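2',5'-phosphodiesterase 12 (Homo sapiens, PDB 4Z0V) belongs to the endonuclease/exonuclease/phosphatase family and joins an N-terminal domain of the E-set clan to a DNase I-like domain with a bound magnesium ion. Local coordinates at residues A[147-152]-A[420-425]; A[389-394]-A[428-433]; A[18-23]-A[103-108]; A[183-188]-A[205-210]. One frame throughout, in Å; residues are numbered along the deposited sequence. Where two conformers were deposited one is given.

Contact 1. Residues A[147-152]-A[420-425]; sequences VLYPYC and ALPSVS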
loop_
_atom_site.group_PDB
_atom_site.type_symbol
_atom_site.label_atom_id
_atom_site.label_comp_id
_atom_site.label_asym_id
_atom_site.label_seq_id
_atom_site.Cartn_x
_atom_site.Cartn_y
_atom_site.Cartn_z
ATOM N N VAL A 147 23.936 -8.054 1.805
ATOM C CA VAL A 147 23.936 -8.646 0.448
ATOM C C VAL A 147 22.966 -7.886 -0.477
ATOM O O VAL A 147 23.343 -7.535 -1.595
ATOM C CB VAL A 147 23.624 -10.183 0.461
ATOM C CG1 VAL A 147 23.492 -10.762 -0.956
ATOM C CG2 VAL A 147 24.665 -10.959 1.266
ATOM N N LEU A 148 21.721 -7.644 -0.024
ATOM C CA LEU A 148 20.721 -6.999 -0.888
ATOM C C LEU A 148 20.894 -5.492 -1.017
ATOM O O LEU A 148 20.821 -4.977 -2.125
ATOM C CB LEU A 148 19.289 -7.282 -0.392
ATOM C CG LEU A 148 18.796 -8.740 -0.331
ATOM C CD1 LEU A 148 17.319 -8.779 0.062
ATOM C CD2 LEU A 148 18.949 -9.445 -1.668
ATOM N N TYR A 149 21.089 -4.771 0.104
ATOM C CA TYR A 149 21.135 -3.312 0.061
ATOM C C TYR A 149 22.410 -2.764 0.744
ATOM O O TYR A 149 22.310 -1.871 1.582
ATOM C CB TYR A 149 19.859 -2.752 0.744
ATOM C CG TYR A 149 18.576 -3.496 0.425
ATOM C CD1 TYR A 149 18.084 -3.555 -0.877
ATOM C CD2 TYR A 149 17.832 -4.114 1.433
ATOM C CE1 TYR A 149 16.879 -4.198 -1.171
ATOM C CE2 TYR A 149 16.629 -4.770 1.149
ATOM C CZ TYR A 149 16.164 -4.814 -0.157
ATOM O OH TYR A 149 14.993 -5.467 -0.459
ATOM N N PRO A 150 23.631 -3.227 0.361
ATOM C CA PRO A 150 24.841 -2.746 1.064
ATOM C C PRO A 150 25.131 -1.260 0.847
ATOM O O PRO A 150 25.774 -0.624 1.696
ATOM C CB PRO A 150 25.955 -3.617 0.481
ATOM C CG PRO A 150 25.444 -4.069 -0.861
ATOM C CD PRO A 150 23.966 -4.254 -0.645
ATOM N N TYR A 151 24.597 -0.705 -0.252
ATOM C CA TYR A 151 24.709 0.690 -0.664
ATOM C C TYR A 151 23.825 1.620 0.161
ATOM O O TYR A 151 23.975 2.837 0.072
ATOM C CB TYR A 151 24.336 0.829 -2.158
ATOM C CG TYR A 151 23.053 0.111 -2.544
ATOM C CD1 TYR A 151 21.806 0.665 -2.265
ATOM C CD2 TYR A 151 23.089 -1.134 -3.168
ATOM C CE1 TYR A 151 20.628 -0.001 -2.596
ATOM C CE2 TYR A 151 21.917 -1.818 -3.487
ATOM C CZ TYR A 151 20.688 -1.252 -3.188
ATOM O OH TYR A 151 19.538 -1.893 -3.572
ATOM N N CYS A 152 22.866 1.071 0.914
ATOM C CA CYS A 152 21.928 1.890 1.668
ATOM C C CYS A 152 22.487 2.174 3.042
ATOM O O CYS A 152 23.044 1.285 3.657
ATOM C CB CYS A 152 20.571 1.191 1.753
ATOM S SG CYS A 152 19.294 2.159 2.593
ATOM N N ALA A 420 21.159 2.724 -5.553
ATOM C CA ALA A 420 19.869 2.114 -5.848
ATOM C C ALA A 420 18.959 2.287 -4.649
ATOM O O ALA A 420 19.227 3.142 -3.779
ATOM C CB ALA A 420 20.053 0.633 -6.205
ATOM N N LEU A 421 17.889 1.483 -4.595
ATOM C CA LEU A 421 16.887 1.619 -3.534
ATOM C C LEU A 421 16.894 0.419 -2.574
ATOM O O LEU A 421 17.265 -0.685 -2.963
ATOM C CB LEU A 421 15.492 1.760 -4.179
ATOM C CG LEU A 421 15.342 2.841 -5.282
ATOM C CD1 LEU A 421 13.969 2.780 -5.900
ATOM C CD2 LEU A 421 15.661 4.230 -4.763
ATOM N N PRO A 422 16.432 0.578 -1.331
ATOM C CA PRO A 422 16.014 1.832 -0.682
ATOM C C PRO A 422 17.221 2.727 -0.425
ATOM O O PRO A 422 18.359 2.321 -0.678
ATOM C CB PRO A 422 15.354 1.351 0.612
ATOM C CG PRO A 422 16.023 0.056 0.925
ATOM C CD PRO A 422 16.386 -0.565 -0.397
ATOM N N SER A 423 16.960 3.952 0.043
ATOM C CA SER A 423 18.003 4.917 0.348
ATOM C C SER A 423 17.554 5.830 1.471
ATOM O O SER A 423 16.385 5.792 1.916
ATOM C CB SER A 423 18.329 5.738 -0.896
ATOM O OG SER A 423 17.286 6.670 -1.138
ATOM N N VAL A 424 18.440 6.765 1.836
ATOM C CA VAL A 424 18.083 7.795 2.810
ATOM C C VAL A 424 16.909 8.672 2.286
ATOM O O VAL A 424 16.247 9.316 3.085
ATOM C CB VAL A 424 19.320 8.685 3.143
ATOM C CG1 VAL A 424 20.405 7.869 3.839
ATOM C CG2 VAL A 424 19.881 9.366 1.889
ATOM N N SER A 425 16.641 8.671 0.958
ATOM C CA SER A 425 15.622 9.512 0.360
ATOM C C SER A 425 14.421 8.722 -0.170
ATOM O O SER A 425 13.493 9.321 -0.697
ATOM C CB SER A 425 16.245 10.321 -0.778
ATOM O OG SER A 425 17.290 11.136 -0.270
#

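Contact 2. Residues A[389-394]-A[428-433]; sequences GCLDYI and SDHIAL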
loop_
_atom_site.group_PDB
_atom_site.type_symbol
_atom_site.label_atom_id
_atom_site.label_comp_id
_atom_site.label_asym_id
_atom_site.label_seq_id
_atom_site.Cartn_x
_atom_site.Cartn_y
_atom_site.Cartn_z
ATOM N N GLY A 389 13.249 -3.599 -12.758
ATOM C CA GLY A 389 12.172 -4.041 -13.611
ATOM C C GLY A 389 10.861 -3.405 -13.231
ATOM O O GLY A 389 10.696 -2.916 -12.102
ATOM N N CYS A 390 9.946 -3.379 -14.189
ATOM C CA CYS A 390 8.593 -2.886 -13.937
ATOM C C CYS A 390 7.813 -4.083 -13.456
ATOM O O CYS A 390 7.549 -4.977 -14.265
ATOM C CB CYS A 390 7.999 -2.293 -15.207
ATOM S SG CYS A 390 6.247 -1.900 -15.062
ATOM N N LEU A 391 7.478 -4.138 -12.146
ATOM C CA LEU A 391 6.812 -5.299 -11.542
ATOM C C LEU A 391 5.424 -4.988 -11.015
ATOM O O LEU A 391 4.659 -5.919 -10.736
ATOM C CB LEU A 391 7.663 -5.794 -10.346
ATOM C CG LEU A 391 9.119 -6.241 -10.668
ATOM C CD1 LEU A 391 9.825 -6.687 -9.419
ATOM C CD2 LEU A 391 9.169 -7.314 -11.755
ATOM N N ASP A 392 5.137 -3.700 -10.813
ATOM C CA ASP A 392 3.902 -3.192 -10.175
ATOM C C ASP A 392 2.976 -2.555 -11.159
ATOM O O ASP A 392 3.428 -1.864 -12.081
ATOM C CB ASP A 392 4.263 -2.144 -9.102
ATOM C CG ASP A 392 5.227 -2.692 -8.069
ATOM O OD1 ASP A 392 4.761 -3.360 -7.122
ATOM O OD2 ASP A 392 6.463 -2.546 -8.263
ATOM N N TYR A 393 1.660 -2.758 -10.966
ATOM C CA TYR A 393 0.678 -2.162 -11.874
ATOM C C TYR A 393 -0.582 -1.737 -11.160
ATOM O O TYR A 393 -0.934 -2.311 -10.127
ATOM C CB TYR A 393 0.283 -3.152 -12.981
ATOM C CG TYR A 393 1.450 -3.711 -13.770
ATOM C CD1 TYR A 393 1.958 -3.032 -14.875
ATOM C CD2 TYR A 393 2.049 -4.912 -13.406
ATOM C CE1 TYR A 393 3.068 -3.517 -15.574
ATOM C CE2 TYR A 393 3.167 -5.400 -14.085
ATOM C CZ TYR A 393 3.658 -4.709 -15.183
ATOM O OH TYR A 393 4.768 -5.185 -15.839
ATOM N N ILE A 394 -1.275 -0.741 -11.725
ATOM C CA ILE A 394 -2.629 -0.376 -11.310
ATOM C C ILE A 394 -3.469 -0.730 -12.532
ATOM O O ILE A 394 -3.418 0.014 -13.503
ATOM C CB ILE A 394 -2.802 1.087 -10.864
ATOM C CG1 ILE A 394 -1.971 1.375 -9.576
ATOM C CG2 ILE A 394 -4.307 1.408 -10.636
ATOM C CD1 ILE A 394 -1.776 2.914 -9.296
ATOM N N SER A 428 11.658 2.326 0.205
ATOM C CA SER A 428 11.347 0.952 -0.214
ATOM C C SER A 428 12.286 0.569 -1.358
ATOM O O SER A 428 12.955 1.441 -1.888
ATOM C CB SER A 428 9.882 0.866 -0.661
ATOM O OG SER A 428 9.629 -0.415 -1.228
ATOM N N ASP A 429 12.339 -0.713 -1.744
ATOM C CA ASP A 429 13.091 -1.085 -2.939
ATOM C C ASP A 429 12.170 -0.934 -4.167
ATOM O O ASP A 429 12.626 -1.046 -5.299
ATOM C CB ASP A 429 13.696 -2.495 -2.836
ATOM C CG ASP A 429 12.763 -3.640 -2.498
ATOM O OD1 ASP A 429 11.669 -3.382 -1.961
ATOM O OD2 ASP A 429 13.191 -4.794 -2.616
ATOM N N HIS A 430 10.869 -0.663 -3.934
ATOM C CA HIS A 430 9.898 -0.382 -4.995
ATOM C C HIS A 430 9.547 1.096 -5.000
ATOM O O HIS A 430 9.807 1.800 -4.029
ATOM C CB HIS A 430 8.619 -1.211 -4.813
ATOM C CG HIS A 430 8.778 -2.670 -5.089
ATOM N ND1 HIS A 430 8.170 -3.266 -6.191
ATOM C CD2 HIS A 430 9.407 -3.621 -4.369
ATOM C CE1 HIS A 430 8.479 -4.556 -6.122
ATOM N NE2 HIS A 430 9.224 -4.820 -5.043
ATOM N N ILE A 431 8.918 1.557 -6.081
ATOM C CA ILE A 431 8.464 2.932 -6.245
ATOM C C ILE A 431 6.948 2.916 -6.292
ATOM O O ILE A 431 6.372 2.126 -7.048
ATOM C CB ILE A 431 9.084 3.521 -7.524
ATOM C CG1 ILE A 431 10.630 3.478 -7.468
ATOM C CG2 ILE A 431 8.551 4.929 -7.781
ATOM C CD1 ILE A 431 11.324 3.815 -8.835
ATOM N N ALA A 432 6.298 3.780 -5.503
ATOM C CA ALA A 432 4.849 3.868 -5.480
ATOM C C ALA A 432 4.301 4.279 -6.812
ATOM O O ALA A 432 4.864 5.175 -7.479
ATOM C CB ALA A 432 4.394 4.888 -4.425
ATOM N N LEU A 433 3.230 3.606 -7.229
ATOM C CA LEU A 433 2.479 4.033 -8.427
ATOM C C LEU A 433 1.336 4.878 -7.977
ATOM O O LEU A 433 0.652 4.509 -7.031
ATOM C CB LEU A 433 1.944 2.853 -9.228
ATOM C CG LEU A 433 2.945 1.928 -9.852
ATOM C CD1 LEU A 433 2.202 0.851 -10.583
ATOM C CD2 LEU A 433 3.891 2.679 -10.801
#

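Contact 3. Residues A[18-23]-A[103-108]; sequences YIMAGF and AGPGTC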
loop_
_atom_site.group_PDB
_atom_site.type_symbol
_atom_site.label_atom_id
_atom_site.label_comp_id
_atom_site.label_asym_id
_atom_site.label_seq_id
_atom_site.Cartn_x
_atom_site.Cartn_y
_atom_site.Cartn_z
ATOM N N TYR A 18 10.613 8.217 16.654
ATOM C CA TYR A 18 11.464 8.966 15.759
ATOM C C TYR A 18 10.633 10.124 15.216
ATOM O O TYR A 18 9.587 9.898 14.621
ATOM C CB TYR A 18 11.952 8.021 14.639
ATOM C CG TYR A 18 13.239 8.397 13.937
ATOM C CD1 TYR A 18 14.161 7.425 13.560
ATOM C CD2 TYR A 18 13.501 9.714 13.570
ATOM C CE1 TYR A 18 15.348 7.766 12.910
ATOM C CE2 TYR A 18 14.686 10.066 12.929
ATOM C CZ TYR A 18 15.601 9.090 12.589
ATOM O OH TYR A 18 16.755 9.452 11.939
ATOM N N ILE A 19 11.041 11.358 15.521
ATOM C CA ILE A 19 10.333 12.545 15.071
ATOM C C ILE A 19 11.321 13.390 14.263
ATOM O O ILE A 19 12.389 13.721 14.782
ATOM C CB ILE A 19 9.719 13.309 16.279
ATOM C CG1 ILE A 19 8.560 12.493 16.901
ATOM C CG2 ILE A 19 9.263 14.712 15.843
ATOM C CD1 ILE A 19 8.050 13.002 18.219
ATOM N N MET A 20 10.956 13.750 13.010
ATOM C CA MET A 20 11.820 14.565 12.153
ATOM C C MET A 20 11.158 15.833 11.711
ATOM O O MET A 20 9.955 15.837 11.410
ATOM C CB MET A 20 12.247 13.795 10.888
ATOM C CG MET A 20 13.073 12.609 11.186
ATOM S SD MET A 20 13.628 11.741 9.700
ATOM C CE MET A 20 12.224 11.321 9.052
ATOM N N ALA A 21 11.956 16.902 11.575
ATOM C CA ALA A 21 11.466 18.181 11.058
ATOM C C ALA A 21 10.924 17.991 9.642
ATOM O O ALA A 21 11.580 17.332 8.845
ATOM C CB ALA A 21 12.600 19.195 11.041
ATOM N N GLY A 22 9.731 18.510 9.366
ATOM C CA GLY A 22 9.106 18.386 8.050
ATOM C C GLY A 22 8.385 17.080 7.793
ATOM O O GLY A 22 7.831 16.889 6.698
ATOM N N PHE A 23 8.325 16.202 8.812
ATOM C CA PHE A 23 7.657 14.889 8.730
ATOM C C PHE A 23 6.513 14.874 9.716
ATOM O O PHE A 23 6.715 15.230 10.884
ATOM C CB PHE A 23 8.625 13.720 8.986
ATOM C CG PHE A 23 9.548 13.496 7.814
ATOM C CD1 PHE A 23 10.589 14.382 7.548
ATOM C CD2 PHE A 23 9.324 12.448 6.923
ATOM C CE1 PHE A 23 11.410 14.205 6.435
ATOM C CE2 PHE A 23 10.154 12.268 5.813
ATOM C CZ PHE A 23 11.168 13.164 5.559
ATOM N N ALA A 103 16.798 16.415 12.575
ATOM C CA ALA A 103 16.823 16.781 11.170
ATOM C C ALA A 103 16.463 15.514 10.382
ATOM O O ALA A 103 16.907 14.412 10.737
ATOM C CB ALA A 103 18.227 17.279 10.779
ATOM N N GLY A 104 15.646 15.672 9.360
ATOM C CA GLY A 104 15.278 14.557 8.502
ATOM C C GLY A 104 16.157 14.568 7.270
ATOM O O GLY A 104 17.039 15.418 7.179
ATOM N N PRO A 105 15.926 13.681 6.277
ATOM C CA PRO A 105 16.732 13.745 5.045
ATOM C C PRO A 105 16.535 15.086 4.340
ATOM O O PRO A 105 15.462 15.696 4.453
ATOM C CB PRO A 105 16.194 12.581 4.201
ATOM C CG PRO A 105 14.822 12.316 4.724
ATOM C CD PRO A 105 14.900 12.619 6.200
ATOM N N GLY A 106 17.552 15.533 3.610
ATOM C CA GLY A 106 17.474 16.798 2.879
ATOM C C GLY A 106 16.397 16.822 1.807
ATOM O O GLY A 106 15.672 17.811 1.656
ATOM N N THR A 107 16.287 15.709 1.071
ATOM C CA THR A 107 15.318 15.514 -0.017
ATOM C C THR A 107 14.765 14.109 0.013
ATOM O O THR A 107 15.447 13.203 0.482
ATOM C CB THR A 107 15.963 15.727 -1.412
ATOM O OG1 THR A 107 16.888 14.668 -1.685
ATOM C CG2 THR A 107 16.607 17.086 -1.592
ATOM N N CYS A 108 13.551 13.913 -0.512
ATOM C CA CYS A 108 12.965 12.572 -0.675
ATOM C C CYS A 108 12.492 12.515 -2.080
ATOM O O CYS A 108 12.046 13.539 -2.579
ATOM C CB CYS A 108 11.835 12.286 0.304
ATOM S SG CYS A 108 12.380 12.095 2.015
HETATM O O HOH W 1 14.115 17.635 8.335
#

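Contact 4. Residues A[183-188]-A[205-210]; sequences VDRAVF and FRIKQH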
loop_
_atom_site.group_PDB
_atom_site.type_symbol
_atom_site.label_atom_id
_atom_site.label_comp_id
_atom_site.label_asym_id
_atom_site.label_seq_id
_atom_site.Cartn_x
_atom_site.Cartn_y
_atom_site.Cartn_z
ATOM N N VAL A 183 3.223 -5.313 3.963
ATOM C CA VAL A 183 2.855 -4.581 5.169
ATOM C C VAL A 183 3.032 -5.506 6.358
ATOM O O VAL A 183 2.293 -6.485 6.482
ATOM C CB VAL A 183 1.384 -4.063 5.084
ATOM C CG1 VAL A 183 0.978 -3.322 6.379
ATOM C CG2 VAL A 183 1.169 -3.172 3.854
ATOM N N ASP A 184 3.906 -5.148 7.287
ATOM C CA ASP A 184 4.051 -5.962 8.511
ATOM C C ASP A 184 2.861 -5.719 9.422
ATOM O O ASP A 184 2.253 -4.637 9.369
ATOM C CB ASP A 184 5.345 -5.592 9.269
ATOM C CG ASP A 184 6.615 -5.715 8.468
ATOM O OD1 ASP A 184 7.101 -4.665 7.945
ATOM O OD2 ASP A 184 7.205 -6.817 8.468
ATOM N N ARG A 185 2.525 -6.724 10.266
ATOM C CA ARG A 185 1.398 -6.602 11.189
ATOM C C ARG A 185 1.511 -5.321 12.041
ATOM O O ARG A 185 0.547 -4.554 12.085
ATOM C CB ARG A 185 1.242 -7.850 12.091
ATOM C CG ARG A 185 0.047 -7.725 13.046
ATOM C CD ARG A 185 -0.159 -8.918 13.975
ATOM N NE ARG A 185 -0.599 -10.137 13.283
ATOM C CZ ARG A 185 -1.823 -10.341 12.803
ATOM N NH1 ARG A 185 -2.748 -9.394 12.893
ATOM N NH2 ARG A 185 -2.122 -11.483 12.204
ATOM N N ALA A 186 2.664 -5.054 12.697
ATOM C CA ALA A 186 2.840 -3.853 13.534
ATOM C C ALA A 186 2.876 -2.576 12.701
ATOM O O ALA A 186 2.471 -1.533 13.197
ATOM C CB ALA A 186 4.119 -3.956 14.371
ATOM N N VAL A 187 3.306 -2.665 11.430
ATOM C CA VAL A 187 3.323 -1.469 10.560
ATOM C C VAL A 187 1.873 -1.046 10.294
ATOM O O VAL A 187 1.562 0.148 10.374
ATOM C CB VAL A 187 4.126 -1.736 9.267
ATOM C CG1 VAL A 187 3.893 -0.630 8.220
ATOM C CG2 VAL A 187 5.616 -1.860 9.618
ATOM N N PHE A 188 0.985 -2.016 10.008
ATOM C CA PHE A 188 -0.429 -1.708 9.784
ATOM C C PHE A 188 -1.030 -1.024 11.001
ATOM O O PHE A 188 -1.591 0.049 10.866
ATOM C CB PHE A 188 -1.235 -2.981 9.452
ATOM C CG PHE A 188 -2.691 -2.688 9.177
ATOM C CD1 PHE A 188 -3.088 -2.122 7.973
ATOM C CD2 PHE A 188 -3.661 -2.938 10.141
ATOM C CE1 PHE A 188 -4.429 -1.807 7.738
ATOM C CE2 PHE A 188 -5.003 -2.612 9.907
ATOM C CZ PHE A 188 -5.379 -2.054 8.708
ATOM N N PHE A 205 -6.634 -5.159 6.500
ATOM C CA PHE A 205 -5.355 -5.873 6.418
ATOM C C PHE A 205 -5.579 -7.360 6.216
ATOM O O PHE A 205 -6.431 -7.948 6.885
ATOM C CB PHE A 205 -4.570 -5.605 7.721
ATOM C CG PHE A 205 -3.197 -6.227 7.844
ATOM C CD1 PHE A 205 -2.192 -5.931 6.923
ATOM C CD2 PHE A 205 -2.877 -7.025 8.936
ATOM C CE1 PHE A 205 -0.909 -6.496 7.048
ATOM C CE2 PHE A 205 -1.595 -7.580 9.071
ATOM C CZ PHE A 205 -0.614 -7.305 8.126
ATOM N N ARG A 206 -4.790 -7.964 5.324
ATOM C CA ARG A 206 -4.814 -9.411 5.076
ATOM C C ARG A 206 -3.380 -9.922 5.186
ATOM O O ARG A 206 -2.589 -9.722 4.269
ATOM C CB ARG A 206 -5.451 -9.722 3.711
ATOM C CG ARG A 206 -5.340 -11.199 3.234
ATOM C CD ARG A 206 -5.994 -12.181 4.201
ATOM N NE ARG A 206 -7.392 -11.821 4.442
ATOM C CZ ARG A 206 -8.203 -12.426 5.300
ATOM N NH1 ARG A 206 -7.765 -13.443 6.039
ATOM N NH2 ARG A 206 -9.456 -12.014 5.437
ATOM N N ILE A 207 -3.040 -10.536 6.324
ATOM C CA ILE A 207 -1.671 -10.994 6.523
ATOM C C ILE A 207 -1.462 -12.373 5.871
ATOM O O ILE A 207 -2.428 -13.107 5.686
ATOM C CB ILE A 207 -1.292 -11.006 8.038
ATOM C CG1 ILE A 207 0.248 -10.939 8.220
ATOM C CG2 ILE A 207 -1.929 -12.196 8.804
ATOM C CD1 ILE A 207 0.707 -10.655 9.555
ATOM N N LYS A 208 -0.216 -12.682 5.473
ATOM C CA LYS A 208 0.172 -14.014 5.004
ATOM C C LYS A 208 0.779 -14.695 6.255
ATOM O O LYS A 208 0.033 -15.203 7.098
ATOM C CB LYS A 208 1.151 -13.918 3.844
ATOM C CG LYS A 208 0.546 -13.827 2.472
ATOM C CD LYS A 208 1.527 -14.322 1.404
ATOM C CE LYS A 208 2.770 -13.475 1.238
ATOM N NZ LYS A 208 3.419 -13.714 -0.080
ATOM N N GLN A 209 2.101 -14.539 6.471
ATOM C CA GLN A 209 2.708 -15.025 7.697
ATOM C C GLN A 209 3.035 -13.846 8.613
ATOM O O GLN A 209 2.357 -13.626 9.615
ATOM C CB GLN A 209 3.964 -15.882 7.422
ATOM C CG GLN A 209 4.546 -16.419 8.731
ATOM C CD GLN A 209 5.626 -17.429 8.500
ATOM O OE1 GLN A 209 6.327 -17.431 7.472
ATOM N NE2 GLN A 209 5.824 -18.260 9.490
ATOM N N HIS A 210 4.080 -13.098 8.280
ATOM C CA HIS A 210 4.517 -11.961 9.084
ATOM C C HIS A 210 4.191 -10.640 8.382
ATOM O O HIS A 210 4.348 -9.587 8.970
ATOM C CB HIS A 210 6.033 -12.077 9.354
ATOM C CG HIS A 210 6.366 -13.234 10.231
ATOM N ND1 HIS A 210 5.618 -13.516 11.375
ATOM C CD2 HIS A 210 7.374 -14.132 10.129
ATOM C CE1 HIS A 210 6.190 -14.582 11.921
ATOM N NE2 HIS A 210 7.236 -15.002 11.197
HETATM O O HOH W 2 6.771 -8.346 10.665
HETATM O O HOH W 3 4.383 -9.105 11.566
#

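Contact 1. Residues A[147-152]-A[420-425]
Tyr151 lays its ring against Ala420 and sends its hydroxyl to the next peptide. CB of Ala420 lies over one face of the ring, a CH-pi contact 4.0 Å from the centroid. The opposite face is backed by CA of Tyr149. Pro422 O lies at the ring edge, near its plane, 3.8 Å from Tyr151 CE1. Tyr151 OH donates a short hydrogen bond to Leu421 O, 2.6 Å long. The hydroxyl approaches from above the carbonyl plane, 40° out of it, and misses the lone pairs. CG of Tyr151 stands between its own N and carbonyl carbon (chi1 47°), which turns the ring toward residues 420-422.

Tyr149 meets Pro422 at about a right angle. Pro422 CD sits over one ring face, 3.8 Å from the centroid, and Leu148 CB lies over the other. A cis peptide precedes this proline. Cys152 adds SG against Pro422 CG at 4.2 Å.

A type I turn from Tyr149 to Cys152, just after helix 142-148, presents all three side chains. Its backbone bond runs from Cys152 N to Tyr149 O.

Both tyrosine hydroxyls have partners within the fold. Tyr151 OH also bonds to Gly385 N, so two bonds grip it. Tyr149 OH bonds to Asp429, and the Tyr149 side chain is about 5 Å from the magnesium ion. The contact therefore borders the metal site and probably helps to position Asp429.

Contact 2. Residues A[389-394]-A[428-433]
Asp392 and His430 both place CG anti to the carbonyl carbon (chi1 -56° and -71°), and these torsions bring carboxylate and imidazole together. His430 ND1 donates to Asp392 OD2 over 2.8 Å, with an angle of 162° at the hydrogen. OD2 receives it on its syn lone pair and lies in the imidazole plane. The carboxylate plane is turned almost at right angles to the ring. OD2 is also bonded to Thr381, so two partners hold it. The in-plane bond helps to set the rotation of the imidazole; the His430 side chain is about 4 Å from the magnesium ion. Ser428 OG accepts from His430 N at 3.0 Å, an ST turn just before the histidine.

The rest is van der Waals packing. Leu391 CD1 touches His430 CE1 at 4.2 Å. Leu433 CD1 rests on the strand backbone, 3.3 Å from Asp392 O. Ile394 and Leu433 run antiparallel alongside each other, Ile394 CD1 3.7 Å from Leu433 CB.

Strand 387-397 belongs to one mixed sheet, while Leu433 opens strand 433-439 of the other, so the contact bridges the two sheets of the DNase I-like sandwich. Strands 322-327, 382-384 and 125-132 pack around it.

Contact 3. Residues A[18-23]-A[103-108]
Met20 and Phe23 make the apolar part of this contact, against Gly104, Pro105 and Cys108. The thioether of Met20 crosses Pro105 at about a right angle. Met20 SD lies 3.5 Å from Gly104 CA and 3.8 Å from Pro105 CD. Phe23 CZ also reaches Pro105 CD, at 3.8 Å, so this one carbon touches both the sulfur and the ring. A bend at chi3 of Met20 (-61°) folds CE back over the centre of the Phe23 ring, 3.6 Å above its plane.

The second kind is sulfur-aromatic. Cys108 SG meets the Phe23 ring at its edge, near the ring plane, 3.9 Å from CZ.

Met20 to Phe23 form a type II turn, closed by a bond from Phe23 N to Met20 O, with Gly22 at positive phi. The turn belongs to the N-terminal domain of the E-set clan. Residues 103-108 follow strand 93-96 of that domain and lead to helix 110-113, so the turn rests on the chain that runs toward the DNase I-like domain. Helix 159-172 packs against both: Lys168 makes a cation-pi contact with Phe23, and Tyr161 touches Pro105.

The polar link is indirect. One water donates to Ala21 O at 2.6 Å and accepts from Gly104 N at 2.7 Å, joining two backbone groups too far apart to bond to each other.

Contact 4. Residues A[183-188]-A[205-210]
Phe188 and Phe205 are almost parallel, 13° between planes, but so displaced that each ring faces mainly the other's CB. Phe205 CB is 3.5 Å from the Phe188 centroid, almost on the ring normal. Phe188 CB lies 4.1 Å from the Phe205 centroid. Phe205 has CG anti to N (chi1 -179°), which sends its ring under the start of the helix. Phe205 CE1 is 3.8 Å from Val183 CG1, and Phe205 CZ is 3.7 Å from Arg185 CA. Val183 O meets the edge of the same ring. In one of the two conformers of Arg185, the guanidinium has Ile207 CD1 over one face.

Strand 177-184, helix 185-198 and strand 201-207 form a beta-alpha-beta crossover, with strand 211-218 between the two parallel strands in the sheet. The contact packs the first turn of the crossover helix on the edge strand.

Farther out, water takes over. One water donates to His210 O at 2.6 Å and accepts a longer bond from Arg185 N. Another links Asp184 OD2 to the same carbonyl. The Asp184 carboxylate is held by the backbone N atoms of Asp136 and Thr137. Phe216 meets the ring of Phe188.

Overall arrangement
Contacts 1 and 2 are buried and touch each other. A tyrosine of contact 1 meets an aspartate of contact 2, and residues 420-425 and 428-433 come from one loop before strand 433-439. Both lie near the magnesium ion, and each has a direct side-chain hydrogen bond across it. Contact 3 is only partly buried and lies where the N-terminal domain meets the DNase I-like domain; there Thr107 O bonds to Ser425 OG, so the same loop meets the interdomain chain. Contact 4 lies at the surface of the DNase I-like domain and touches none of the others. Contacts 3 and 4 rely on apolar packing and bridging waters.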